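Putative acyl-[acyl-carrier-protein]--UDP-N-acetylglucosamine O-acyltransferase (Bacteroides fragilis, PDB 4R36) probably transfers an acyl chain from acyl carrier protein to an oxygen of UDP-N-acetylglucosamine, a nucleotide sugar it is known to bind. Local coordinates at residues 63-68 with 79-84; 168-173 with 188-193; 194-199 with 260-265. One frame throughout, in Å; residues are numbered along the deposited sequence.

Contact 1. Residues 63-68 with 79-84; sequences NILYGS and GAVIGA
L65 N donates to I82 O across 2.7 Å, the shortest of three backbone hydrogen bonds joining 63-68 to 79-84. In the other two, each 2.9 Å long, N63 N gives to A80 O and I82 N to N63 O. The carbonyl O of N63 also receives a CA-H...O contact from V81 CA. On one face, I64 and I82 run side by side, their CD1 atoms 4.1 Å apart, and I76 packs on both. L65 adds a side-chain contact beyond the strands. With CG beside its own backbone N (chi1 -52°) and the chain extended beyond it, CD1 comes within 3.7 Å of A84 CB and also touches V81 CG1.

The bridges pair N63 with V81 and I64 with I82, in parallel and eighteen residues on, so the segments are equivalent strands on successive coils of a left-handed parallel beta helix, three hexapeptides to the coil. The isoleucines face its interior, whereas N63 and V81 face N61 and E108 of the second subunit.

After L65 the chain rounds a type II turn, with G67 at a phi of 103°. There L65 O is gripped twice by S68, by N and by OG, the hydroxyl lying in the carbonyl plane on a lone pair at 2.7 Å. The hydroxyl also lies close to I82 O and I82 CG2, with no hydrogen bond to the former. Between the segments, Y66 O and G83 O, two acceptors 3.4 Å apart, both accept from one water. A calcium ion lies about 6 Å from the V81 side chain.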
ATOM      1  N   ASN A  63      17.356  -3.889   6.719  1.00 19.27           N
ATOM      2  CA  ASN A  63      17.993  -2.828   7.468  1.00 20.54           C
ATOM      3  C   ASN A  63      17.570  -2.889   8.938  1.00 21.27           C
ATOM      4  O   ASN A  63      16.348  -2.856   9.250  1.00 19.92           O
ATOM      5  CB  ASN A  63      17.644  -1.486   6.892  1.00 22.13           C
ATOM      6  CG  ASN A  63      17.889  -1.414   5.380  1.00 27.56           C
ATOM      7  OD1 ASN A  63      17.063  -1.822   4.501  1.00 39.30           O
ATOM      8  ND2 ASN A  63      18.933  -0.857   5.083  1.00 29.54           N
ATOM      9  N   ILE A  64      18.544  -3.041   9.850  1.00 17.90           N
ATOM     10  CA  ILE A  64      18.306  -3.066  11.271  1.00 17.67           C
ATOM     11  C   ILE A  64      19.018  -1.860  11.864  1.00 22.22           C
ATOM     12  O   ILE A  64      20.299  -1.811  11.975  1.00 20.26           O
ATOM     13  CB  ILE A  64      18.830  -4.370  11.921  1.00 19.41           C
ATOM     14  CG1 ILE A  64      18.481  -5.632  11.133  1.00 22.24           C
ATOM     15  CG2 ILE A  64      18.358  -4.496  13.392  1.00 19.54           C
ATOM     16  CD1 ILE A  64      17.003  -5.922  11.071  1.00 23.55           C
ATOM     17  N   LEU A  65      18.222  -0.857  12.240  1.00 19.87           N
ATOM     18  CA  LEU A  65      18.766   0.442  12.596  1.00 20.90           C
ATOM     19  C   LEU A  65      18.875   0.707  14.112  1.00 18.95           C
ATOM     20  O   LEU A  65      18.337  -0.039  14.967  1.00 18.49           O
ATOM     21  CB  LEU A  65      17.913   1.533  11.928  1.00 21.54           C
ATOM     22  CG  LEU A  65      17.653   1.437  10.418  1.00 22.19           C
ATOM     23  CD1 LEU A  65      16.796   2.643  10.004  1.00 23.22           C
ATOM     24  CD2 LEU A  65      18.967   1.418   9.660  1.00 23.40           C
ATOM     25  N   TYR A  66      19.626   1.753  14.414  1.00 19.61           N
ATOM     26  CA  TYR A  66      19.863   2.235  15.754  1.00 18.93           C
ATOM     27  C   TYR A  66      18.591   2.154  16.603  1.00 22.73           C
ATOM     28  O   TYR A  66      17.547   2.769  16.270  1.00 20.32           O
ATOM     29  CB  TYR A  66      20.299   3.705  15.608  1.00 21.42           C
ATOM     30  CG  TYR A  66      20.641   4.387  16.884  1.00 23.75           C
ATOM     31  CD1 TYR A  66      19.672   5.013  17.643  1.00 24.96           C
ATOM     32  CD2 TYR A  66      21.987   4.448  17.339  1.00 25.14           C
ATOM     33  CE1 TYR A  66      19.999   5.686  18.807  1.00 27.84           C
ATOM     34  CE2 TYR A  66      22.307   5.113  18.528  1.00 26.77           C
ATOM     35  CZ  TYR A  66      21.334   5.713  19.258  1.00 29.82           C
ATOM     36  OH  TYR A  66      21.634   6.370  20.421  1.00 31.64           O
ATOM     37  N   GLY A  67      18.676   1.370  17.675  1.00 23.12           N
ATOM     38  CA  GLY A  67      17.589   1.243  18.605  1.00 20.87           C
ATOM     39  C   GLY A  67      16.801  -0.045  18.462  1.00 18.83           C
ATOM     40  O   GLY A  67      15.841  -0.251  19.189  1.00 18.35           O
ATOM     41  N   SER A  68      17.137  -0.874  17.506  1.00 17.92           N
ATOM     42  CA  SER A  68      16.408  -2.133  17.329  1.00 17.17           C
ATOM     43  C   SER A  68      16.771  -3.161  18.363  1.00 19.87           C
ATOM     44  O   SER A  68      17.949  -3.257  18.781  1.00 19.22           O
ATOM     45  CB  SER A  68      16.675  -2.735  15.983  1.00 18.09           C
ATOM     46  OG  SER A  68      16.326  -1.865  14.894  1.00 18.06           O
ATOM     47  N   GLY A  79      14.426  -6.161   2.426  1.00 17.85           N
ATOM     48  CA  GLY A  79      13.861  -4.810   2.330  1.00 17.31           C
ATOM     49  C   GLY A  79      13.092  -4.363   3.580  1.00 17.09           C
ATOM     50  O   GLY A  79      12.759  -3.204   3.656  1.00 18.24           O
ATOM     51  N   ALA A  80      12.907  -5.224   4.591  1.00 17.76           N
ATOM     52  CA  ALA A  80      12.376  -4.757   5.863  1.00 16.72           C
ATOM     53  C   ALA A  80      13.287  -3.720   6.512  1.00 16.89           C
ATOM     54  O   ALA A  80      14.524  -3.742   6.338  1.00 17.72           O
ATOM     55  CB  ALA A  80      12.167  -5.913   6.794  1.00 16.58           C
ATOM     56  N   VAL A  81      12.676  -2.753   7.182  1.00 17.05           N
ATOM     57  CA  VAL A  81      13.416  -1.731   7.830  1.00 17.79           C
ATOM     58  C   VAL A  81      12.918  -1.657   9.273  1.00 17.62           C
ATOM     59  O   VAL A  81      11.803  -1.130   9.530  1.00 14.99           O
ATOM     60  CB  VAL A  81      13.261  -0.372   7.117  1.00 17.29           C
ATOM     61  CG1 VAL A  81      14.136   0.683   7.791  1.00 19.74           C
ATOM     62  CG2 VAL A  81      13.590  -0.482   5.607  1.00 18.38           C
ATOM     63  N   ILE A  82      13.764  -2.050  10.204  1.00 17.96           N
ATOM     64  CA  ILE A  82      13.457  -1.978  11.623  1.00 17.23           C
ATOM     65  C   ILE A  82      14.276  -0.899  12.303  1.00 18.81           C
ATOM     66  O   ILE A  82      15.499  -0.809  12.109  1.00 17.55           O
ATOM     67  CB  ILE A  82      13.689  -3.355  12.269  1.00 19.85           C
ATOM     68  CG1 ILE A  82      12.803  -4.428  11.584  1.00 21.03           C
ATOM     69  CG2 ILE A  82      13.379  -3.325  13.759  1.00 18.13           C
ATOM     70  CD1 ILE A  82      13.025  -5.823  12.092  1.00 21.48           C
ATOM     71  N   GLY A  83      13.584  -0.013  13.041  1.00 17.34           N
ATOM     72  CA  GLY A  83      14.190   0.961  13.892  1.00 16.34           C
ATOM     73  C   GLY A  83      14.391   2.346  13.365  1.00 17.50           C
ATOM     74  O   GLY A  83      14.970   3.183  14.062  1.00 16.46           O
ATOM     75  N   ALA A  84      13.857   2.658  12.187  1.00 17.30           N
ATOM     76  CA  ALA A  84      13.944   4.028  11.726  1.00 18.49           C
ATOM     77  C   ALA A  84      13.209   4.985  12.658  1.00 17.47           C
ATOM     78  O   ALA A  84      12.251   4.581  13.377  1.00 17.38           O
ATOM     79  CB  ALA A  84      13.423   4.163  10.320  1.00 17.91           C
TER
HETATM   80  O   HOH W   1      17.019   4.757  14.474  1.00 19.96           O

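Contact 2. Residues 168-173 with 188-193; sequences ANVLMH and CRFSKD
L171 O is gripped from 188-193 by two adjacent residues: F190 N gives it a hydrogen bond of 3.0 Å, and R189 CA brings a CA-H...O contact. C188 O is approached in the same manner, by L171 N and by V170 CA. A third hydrogen bond, H173 N to F190 O at 3.1 Å, continues the ladder beyond the strands.

The F190 ring lies on the face shared with M172. Its CG sits between the backbone N and the carbonyl carbon (chi1 58°), a crowded position that turns the ring back under the neighbouring strand. M172 CA lies over one ring face, 4.2 Å from the centroid, and M172 CG presses on CZ of F190 at 3.6 Å. The sulfur of M172 stands obliquely to the ring, its SD 5.0 Å from the F190 centroid, a Met-aromatic contact. V170 CG1 meets the F190 ring at its edge, 3.8 Å from CE1.

These strands, 171-172 and 189-190, are the last two of one parallel sheet of the left-handed beta helix, and V178 and I184 from the other walls of the coil close over F190 inside it. L171 and R189 share the outer face, where their CB atoms touch. There G187 of the second subunit packs on both and its G186 O accepts from R189 NH1, while NH2 of R189 forms a salt bridge with E203 of its own chain.

At the exit of the strands, S191 CB lies over one face of the H173 imidazole, 4.1 Å from the ring centroid. The neighbouring Q174 binds UDP-N-acetylglucosamine in another structure of this protein.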
ATOM      1  N   ALA A 168      -5.543  -7.209   4.541  1.00 15.32           N
ATOM      2  CA  ALA A 168      -4.704  -6.300   3.819  1.00 15.14           C
ATOM      3  C   ALA A 168      -5.295  -4.937   3.703  1.00 15.68           C
ATOM      4  O   ALA A 168      -6.547  -4.756   3.710  1.00 15.86           O
ATOM      5  CB  ALA A 168      -4.461  -6.864   2.420  1.00 16.57           C
ATOM      6  N   ASN A 169      -4.409  -3.962   3.547  1.00 15.54           N
ATOM      7  CA  ASN A 169      -4.790  -2.564   3.361  1.00 15.88           C
ATOM      8  C   ASN A 169      -5.738  -2.001   4.389  1.00 17.40           C
ATOM      9  O   ASN A 169      -6.553  -1.150   4.078  1.00 18.84           O
ATOM     10  CB  ASN A 169      -5.398  -2.366   1.961  1.00 18.63           C
ATOM     11  CG  ASN A 169      -4.313  -2.248   0.891  1.00 26.13           C
ATOM     12  OD1 ASN A 169      -3.143  -2.385   1.194  1.00 28.04           O
ATOM     13  ND2 ASN A 169      -4.698  -2.031  -0.322  1.00 28.09           N
ATOM     14  N   VAL A 170      -5.590  -2.419   5.625  1.00 16.22           N
ATOM     15  CA  VAL A 170      -6.389  -1.890   6.720  1.00 15.85           C
ATOM     16  C   VAL A 170      -5.735  -0.636   7.293  1.00 15.01           C
ATOM     17  O   VAL A 170      -4.439  -0.557   7.399  1.00 14.94           O
ATOM     18  CB  VAL A 170      -6.629  -2.949   7.816  1.00 15.25           C
ATOM     19  CG1 VAL A 170      -7.164  -2.329   9.100  1.00 16.23           C
ATOM     20  CG2 VAL A 170      -7.611  -4.002   7.282  1.00 16.04           C
ATOM     21  N   LEU A 171      -6.550   0.338   7.636  1.00 14.21           N
ATOM     22  CA  LEU A 171      -6.030   1.608   8.252  1.00 15.10           C
ATOM     23  C   LEU A 171      -6.573   1.735   9.627  1.00 18.61           C
ATOM     24  O   LEU A 171      -7.805   1.769   9.837  1.00 16.51           O
ATOM     25  CB  LEU A 171      -6.435   2.844   7.462  1.00 16.77           C
ATOM     26  CG  LEU A 171      -5.950   2.886   6.016  1.00 19.46           C
ATOM     27  CD1 LEU A 171      -6.475   4.141   5.317  1.00 21.63           C
ATOM     28  CD2 LEU A 171      -4.393   2.884   6.085  1.00 21.52           C
ATOM     29  N   MET A 172      -5.636   1.714  10.577  1.00 19.10           N
ATOM     30  CA  MET A 172      -5.914   1.702  12.004  1.00 23.61           C
ATOM     31  C   MET A 172      -5.427   3.042  12.495  1.00 25.39           C
ATOM     32  O   MET A 172      -4.220   3.306  12.476  1.00 23.42           O
ATOM     33  CB  MET A 172      -5.096   0.580  12.670  1.00 24.70           C
ATOM     34  CG  MET A 172      -5.191   0.638  14.143  1.00 25.98           C
ATOM     35  SD  MET A 172      -4.753  -0.871  14.969  1.00 26.11           S
ATOM     36  CE  MET A 172      -5.424  -0.537  16.596  1.00 29.62           C
ATOM     37  N   HIS A 173      -6.360   3.888  12.860  1.00 22.08           N
ATOM     38  CA  HIS A 173      -6.068   5.186  13.351  1.00 22.58           C
ATOM     39  C   HIS A 173      -5.274   5.230  14.686  1.00 18.75           C
ATOM     40  O   HIS A 173      -5.394   4.335  15.522  1.00 17.63           O
ATOM     41  CB  HIS A 173      -7.399   5.849  13.587  1.00 24.58           C
ATOM     42  CG  HIS A 173      -7.339   7.323  13.603  1.00 27.31           C
ATOM     43  ND1 HIS A 173      -7.306   8.060  14.759  1.00 32.64           N
ATOM     44  CD2 HIS A 173      -7.358   8.217  12.582  1.00 33.77           C
ATOM     45  CE1 HIS A 173      -7.265   9.349  14.469  1.00 28.47           C
ATOM     46  NE2 HIS A 173      -7.301   9.468  13.155  1.00 36.07           N
ATOM     47  N   CYS A 188     -10.664  -2.201   5.181  1.00 15.34           N
ATOM     48  CA  CYS A 188     -11.387  -1.410   6.181  1.00 16.84           C
ATOM     49  C   CYS A 188     -10.546  -0.392   6.890  1.00 17.23           C
ATOM     50  O   CYS A 188      -9.307  -0.532   6.995  1.00 17.92           O
ATOM     51  CB  CYS A 188     -12.090  -2.342   7.198  1.00 15.73           C
ATOM     52  SG  CYS A 188     -13.347  -3.358   6.358  1.00 18.42           S
ATOM     53  N   ARG A 189     -11.204   0.640   7.410  1.00 16.28           N
ATOM     54  CA  ARG A 189     -10.538   1.648   8.169  1.00 15.56           C
ATOM     55  C   ARG A 189     -11.357   1.956   9.386  1.00 16.46           C
ATOM     56  O   ARG A 189     -12.595   1.909   9.335  1.00 16.26           O
ATOM     57  CB  ARG A 189     -10.325   2.922   7.350  1.00 17.16           C
ATOM     58  CG  ARG A 189     -11.624   3.443   6.737  1.00 19.01           C
ATOM     59  CD  ARG A 189     -11.384   4.627   5.766  1.00 23.23           C
ATOM     60  NE  ARG A 189     -12.614   4.995   5.075  1.00 23.84           N
ATOM     61  CZ  ARG A 189     -12.715   5.838   4.073  1.00 24.94           C
ATOM     62  NH1 ARG A 189     -11.644   6.453   3.595  1.00 25.77           N
ATOM     63  NH2 ARG A 189     -13.917   6.132   3.599  1.00 24.31           N
ATOM     64  N   PHE A 190     -10.687   2.376  10.470  1.00 15.38           N
ATOM     65  CA  PHE A 190     -11.431   2.606  11.684  1.00 16.44           C
ATOM     66  C   PHE A 190     -10.708   3.549  12.610  1.00 17.27           C
ATOM     67  O   PHE A 190      -9.443   3.600  12.585  1.00 15.94           O
ATOM     68  CB  PHE A 190     -11.723   1.304  12.431  1.00 15.90           C
ATOM     69  CG  PHE A 190     -10.506   0.509  12.804  1.00 14.30           C
ATOM     70  CD1 PHE A 190      -9.893  -0.334  11.903  1.00 14.97           C
ATOM     71  CD2 PHE A 190     -10.059   0.491  14.116  1.00 14.84           C
ATOM     72  CE1 PHE A 190      -8.747  -1.111  12.280  1.00 14.25           C
ATOM     73  CE2 PHE A 190      -8.968  -0.290  14.529  1.00 15.11           C
ATOM     74  CZ  PHE A 190      -8.288  -1.105  13.596  1.00 15.16           C
ATOM     75  N   SER A 191     -11.483   4.287  13.402  1.00 14.08           N
ATOM     76  CA  SER A 191     -10.883   5.185  14.402  1.00 17.38           C
ATOM     77  C   SER A 191     -11.525   5.040  15.796  1.00 17.70           C
ATOM     78  O   SER A 191     -11.424   5.940  16.661  1.00 17.69           O
ATOM     79  CB  SER A 191     -10.991   6.604  13.907  1.00 22.03           C
ATOM     80  OG  SER A 191     -12.374   6.839  13.716  1.00 27.71           O
ATOM     81  N   LYS A 192     -12.121   3.876  16.033  1.00 16.36           N
ATOM     82  CA  LYS A 192     -12.613   3.460  17.336  1.00 17.40           C
ATOM     83  C   LYS A 192     -12.034   2.120  17.652  1.00 19.62           C
ATOM     84  O   LYS A 192     -11.406   1.527  16.784  1.00 19.01           O
ATOM     85  CB  LYS A 192     -14.130   3.448  17.287  1.00 18.72           C
ATOM     86  CG  LYS A 192     -14.646   4.885  17.091  1.00 22.87           C
ATOM     87  CD  LYS A 192     -15.828   5.237  17.942  1.00 29.06           C
ATOM     88  CE  LYS A 192     -16.453   6.598  17.655  1.00 32.11           C
ATOM     89  NZ  LYS A 192     -15.423   7.622  17.394  1.00 34.00           N
ATOM     90  N   ASP A 193     -12.254   1.628  18.865  1.00 16.14           N
ATOM     91  CA  ASP A 193     -11.743   0.353  19.251  1.00 17.12           C
ATOM     92  C   ASP A 193     -12.607  -0.807  18.676  1.00 17.63           C
ATOM     93  O   ASP A 193     -13.857  -0.698  18.484  1.00 17.64           O
ATOM     94  CB  ASP A 193     -11.668   0.274  20.776  1.00 18.36           C
ATOM     95  CG  ASP A 193     -10.713   1.293  21.389  1.00 18.78           C
ATOM     96  OD1 ASP A 193      -9.714   1.712  20.777  1.00 19.64           O
ATOM     97  OD2 ASP A 193     -11.006   1.764  22.524  1.00 20.08           O
TER

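Contact 3. Residues 194-199 with 260-265; sequences IPPYII and EYIVDF
I194 meets F265 through its backbone, its carbonyl O standing 3.3 Å from CZ at the far end of the phenylalanine ring. Its side chain points away from the helix and packs on V182 and I274. P195 continues along the same ring: its CA is 3.6 Å from F265 CE1, and its CB reaches CD1.

P196 is at the centre of the contact. Its pyrrolidine ring enters between the rings of Y261 and F265, one helical turn apart. Both aromatic side chains leave the helix with CG anti to the backbone N (chi1 176° and -174°), which carries their rings out toward the proline. P196 CG lies above the centre of the Y261 ring, 3.8 Å from its centroid, and P196 CD lies over one face of F265, toward its rim and 4.0 Å from that centroid, a pair of CH-pi contacts made by neighbouring carbons. P196 CG also rests against I262.

Y197 follows at the third position of a type II turn running from P195 to I198, and its phi of 79° is the positive value that position requires. Its OH comes in at the edge of the Y261 ring, 3.5 Å from CD2. The two tyrosine rings stand nearly perpendicular. I262 CG1 lies in the plane of the Y197 ring, 3.8 Å from CD2. Y197 is hydrogen-bonded through its backbone to G180 and N211; N211 binds UDP-N-acetylglucosamine in another structure of this protein.

Strand 198-201 still pairs with strand 183-184 of the beta helix, and helix 257-267 of the C-terminal helical domain packs on the turn before it. No hydrogen bond joins the two segments. Their polar groups turn to other partners, Y261 OH to D161 and G180 N, P196 O to Y232, so the join between them rests on largely buried apolar and CH-pi contacts.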
ATOM      1  N   ILE A 194     -11.965  -1.954  18.451  1.00 15.46           N
ATOM      2  CA  ILE A 194     -12.648  -3.162  17.988  1.00 16.78           C
ATOM      3  C   ILE A 194     -12.648  -4.222  19.064  1.00 16.73           C
ATOM      4  O   ILE A 194     -11.597  -4.737  19.415  1.00 17.75           O
ATOM      5  CB  ILE A 194     -12.029  -3.695  16.719  1.00 17.42           C
ATOM      6  CG1 ILE A 194     -12.025  -2.571  15.655  1.00 19.08           C
ATOM      7  CG2 ILE A 194     -12.786  -4.895  16.196  1.00 17.51           C
ATOM      8  CD1 ILE A 194     -11.487  -3.023  14.347  1.00 19.18           C
ATOM      9  N   PRO A 195     -13.834  -4.566  19.574  1.00 15.65           N
ATOM     10  CA  PRO A 195     -13.864  -5.451  20.745  1.00 15.73           C
ATOM     11  C   PRO A 195     -13.572  -6.900  20.355  1.00 15.87           C
ATOM     12  O   PRO A 195     -13.714  -7.281  19.169  1.00 14.05           O
ATOM     13  CB  PRO A 195     -15.298  -5.244  21.303  1.00 15.80           C
ATOM     14  CG  PRO A 195     -16.075  -4.945  20.078  1.00 16.38           C
ATOM     15  CD  PRO A 195     -15.170  -4.105  19.212  1.00 15.93           C
ATOM     16  N   PRO A 196     -13.229  -7.745  21.341  1.00 15.12           N
ATOM     17  CA  PRO A 196     -12.684  -9.086  21.023  1.00 16.22           C
ATOM     18  C   PRO A 196     -13.653 -10.047  20.383  1.00 14.84           C
ATOM     19  O   PRO A 196     -14.868  -9.888  20.595  1.00 17.52           O
ATOM     20  CB  PRO A 196     -12.211  -9.606  22.351  1.00 16.63           C
ATOM     21  CG  PRO A 196     -12.858  -8.763  23.353  1.00 17.48           C
ATOM     22  CD  PRO A 196     -13.083  -7.415  22.749  1.00 16.47           C
ATOM     23  N   TYR A 197     -13.151 -10.961  19.562  1.00 14.66           N
ATOM     24  CA  TYR A 197     -13.898 -12.063  18.972  1.00 15.16           C
ATOM     25  C   TYR A 197     -14.781 -11.715  17.739  1.00 14.85           C
ATOM     26  O   TYR A 197     -15.439 -12.588  17.223  1.00 18.31           O
ATOM     27  CB  TYR A 197     -14.783 -12.775  20.033  1.00 16.80           C
ATOM     28  CG  TYR A 197     -14.052 -13.154  21.264  1.00 16.20           C
ATOM     29  CD1 TYR A 197     -13.072 -14.125  21.221  1.00 17.54           C
ATOM     30  CD2 TYR A 197     -14.400 -12.609  22.487  1.00 16.03           C
ATOM     31  CE1 TYR A 197     -12.366 -14.479  22.363  1.00 18.63           C
ATOM     32  CE2 TYR A 197     -13.677 -12.927  23.636  1.00 16.91           C
ATOM     33  CZ  TYR A 197     -12.710 -13.907  23.567  1.00 19.42           C
ATOM     34  OH  TYR A 197     -11.975 -14.182  24.655  1.00 19.05           O
ATOM     35  N   ILE A 198     -14.872 -10.435  17.336  1.00 15.98           N
ATOM     36  CA  ILE A 198     -15.799 -10.061  16.263  1.00 16.45           C
ATOM     37  C   ILE A 198     -15.153 -10.023  14.884  1.00 16.80           C
ATOM     38  O   ILE A 198     -13.916  -9.985  14.755  1.00 17.67           O
ATOM     39  CB  ILE A 198     -16.517  -8.727  16.538  1.00 16.10           C
ATOM     40  CG1 ILE A 198     -15.633  -7.492  16.394  1.00 16.67           C
ATOM     41  CG2 ILE A 198     -17.154  -8.745  17.923  1.00 17.86           C
ATOM     42  CD1 ILE A 198     -16.390  -6.207  16.203  1.00 19.22           C
ATOM     43  N   ILE A 199     -16.008 -10.066  13.875  1.00 16.75           N
ATOM     44  CA  ILE A 199     -15.665  -9.663  12.528  1.00 16.43           C
ATOM     45  C   ILE A 199     -16.032  -8.209  12.340  1.00 15.48           C
ATOM     46  O   ILE A 199     -17.151  -7.767  12.667  1.00 15.91           O
ATOM     47  CB  ILE A 199     -16.365 -10.529  11.487  1.00 17.44           C
ATOM     48  CG1 ILE A 199     -16.062 -12.024  11.699  1.00 21.68           C
ATOM     49  CG2 ILE A 199     -15.992 -10.103  10.061  1.00 18.46           C
ATOM     50  CD1 ILE A 199     -16.901 -12.938  10.826  1.00 22.26           C
ATOM     51  N   GLU A 260     -15.872 -11.967  30.310  1.00 16.96           N
ATOM     52  CA  GLU A 260     -15.335 -10.908  31.103  1.00 16.12           C
ATOM     53  C   GLU A 260     -14.395 -10.035  30.299  1.00 16.79           C
ATOM     54  O   GLU A 260     -14.296  -8.833  30.520  1.00 16.49           O
ATOM     55  CB  GLU A 260     -14.599 -11.493  32.343  1.00 18.99           C
ATOM     56  CG  GLU A 260     -15.576 -12.184  33.287  1.00 19.90           C
ATOM     57  CD  GLU A 260     -14.829 -12.956  34.413  1.00 26.48           C
ATOM     58  OE1 GLU A 260     -13.776 -12.479  34.889  1.00 27.15           O
ATOM     59  OE2 GLU A 260     -15.271 -14.034  34.815  1.00 36.83           O
ATOM     60  N   TYR A 261     -13.709 -10.642  29.355  1.00 14.57           N
ATOM     61  CA  TYR A 261     -12.827  -9.885  28.504  1.00 16.02           C
ATOM     62  C   TYR A 261     -13.644  -8.952  27.604  1.00 16.34           C
ATOM     63  O   TYR A 261     -13.310  -7.778  27.461  1.00 15.96           O
ATOM     64  CB  TYR A 261     -12.004 -10.848  27.688  1.00 17.18           C
ATOM     65  CG  TYR A 261     -11.061 -10.295  26.649  1.00 17.51           C
ATOM     66  CD1 TYR A 261     -10.402  -9.034  26.811  1.00 19.96           C
ATOM     67  CD2 TYR A 261     -10.694 -11.097  25.600  1.00 19.06           C
ATOM     68  CE1 TYR A 261      -9.449  -8.610  25.883  1.00 18.31           C
ATOM     69  CE2 TYR A 261      -9.719 -10.702  24.688  1.00 18.34           C
ATOM     70  CZ  TYR A 261      -9.102  -9.467  24.843  1.00 19.07           C
ATOM     71  OH  TYR A 261      -8.218  -9.132  23.852  1.00 20.22           O
ATOM     72  N   ILE A 262     -14.736  -9.442  27.035  1.00 16.92           N
ATOM     73  CA  ILE A 262     -15.609  -8.572  26.225  1.00 15.05           C
ATOM     74  C   ILE A 262     -16.058  -7.372  27.038  1.00 16.49           C
ATOM     75  O   ILE A 262     -15.944  -6.193  26.636  1.00 14.93           O
ATOM     76  CB  ILE A 262     -16.820  -9.350  25.735  1.00 16.12           C
ATOM     77  CG1 ILE A 262     -16.430 -10.397  24.738  1.00 16.28           C
ATOM     78  CG2 ILE A 262     -17.902  -8.457  25.151  1.00 16.30           C
ATOM     79  CD1 ILE A 262     -17.535 -11.405  24.487  1.00 16.63           C
ATOM     80  N   VAL A 263     -16.564  -7.656  28.239  1.00 16.13           N
ATOM     81  CA  VAL A 263     -17.096  -6.586  29.104  1.00 17.43           C
ATOM     82  C   VAL A 263     -16.035  -5.570  29.530  1.00 17.78           C
ATOM     83  O   VAL A 263     -16.203  -4.369  29.424  1.00 17.43           O
ATOM     84  CB  VAL A 263     -17.872  -7.188  30.307  1.00 18.03           C
ATOM     85  CG1 VAL A 263     -18.194  -6.113  31.314  1.00 20.50           C
ATOM     86  CG2 VAL A 263     -19.111  -7.906  29.802  1.00 18.95           C
ATOM     87  N   ASP A 264     -14.932  -6.050  30.029  1.00 17.94           N
ATOM     88  CA  ASP A 264     -13.876  -5.185  30.483  1.00 20.21           C
ATOM     89  C   ASP A 264     -13.335  -4.321  29.318  1.00 18.79           C
ATOM     90  O   ASP A 264     -13.078  -3.128  29.511  1.00 17.44           O
ATOM     91  CB  ASP A 264     -12.712  -6.041  30.986  1.00 24.39           C
ATOM     92  CG  ASP A 264     -11.729  -5.221  31.826  1.00 31.80           C
ATOM     93  OD1 ASP A 264     -12.030  -4.917  32.993  1.00 42.88           O
ATOM     94  OD2 ASP A 264     -10.701  -4.791  31.306  1.00 39.10           O
ATOM     95  N   PHE A 265     -13.089  -4.975  28.171  1.00 15.83           N
ATOM     96  CA  PHE A 265     -12.597  -4.278  27.026  1.00 16.90           C
ATOM     97  C   PHE A 265     -13.503  -3.080  26.649  1.00 17.38           C
ATOM     98  O   PHE A 265     -13.042  -1.958  26.529  1.00 19.33           O
ATOM     99  CB  PHE A 265     -12.485  -5.213  25.811  1.00 16.32           C
ATOM    100  CG  PHE A 265     -11.841  -4.549  24.608  1.00 16.35           C
ATOM    101  CD1 PHE A 265     -12.547  -3.680  23.810  1.00 16.58           C
ATOM    102  CD2 PHE A 265     -10.543  -4.849  24.237  1.00 16.84           C
ATOM    103  CE1 PHE A 265     -11.976  -3.089  22.676  1.00 17.31           C
ATOM    104  CE2 PHE A 265      -9.958  -4.273  23.112  1.00 16.13           C
ATOM    105  CZ  PHE A 265     -10.675  -3.413  22.313  1.00 17.55           C
TER

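Contacts 1 and 2 repeat one scheme at two places along the same parallel sheet, their centres 24 Å apart: both are parallel pairs with one apolar face inward and one at the trimer interface. They differ in setting. Contact 1 is almost wholly buried, with aliphatic packing and a bridging water, whereas contact 2, at the sheet's last strand, is partly open and uses aromatic rings. Contact 3 is buried yet has no hydrogen bond between its segments, and no other chain touches it; a helix packs on the turn that leads into strand 198-201. It follows contact 2 directly, and D193 CB packs on F265 CE1 at 3.9 Å, joining the two. Contacts 1 and 3 lie on opposite sides of the chain's centre.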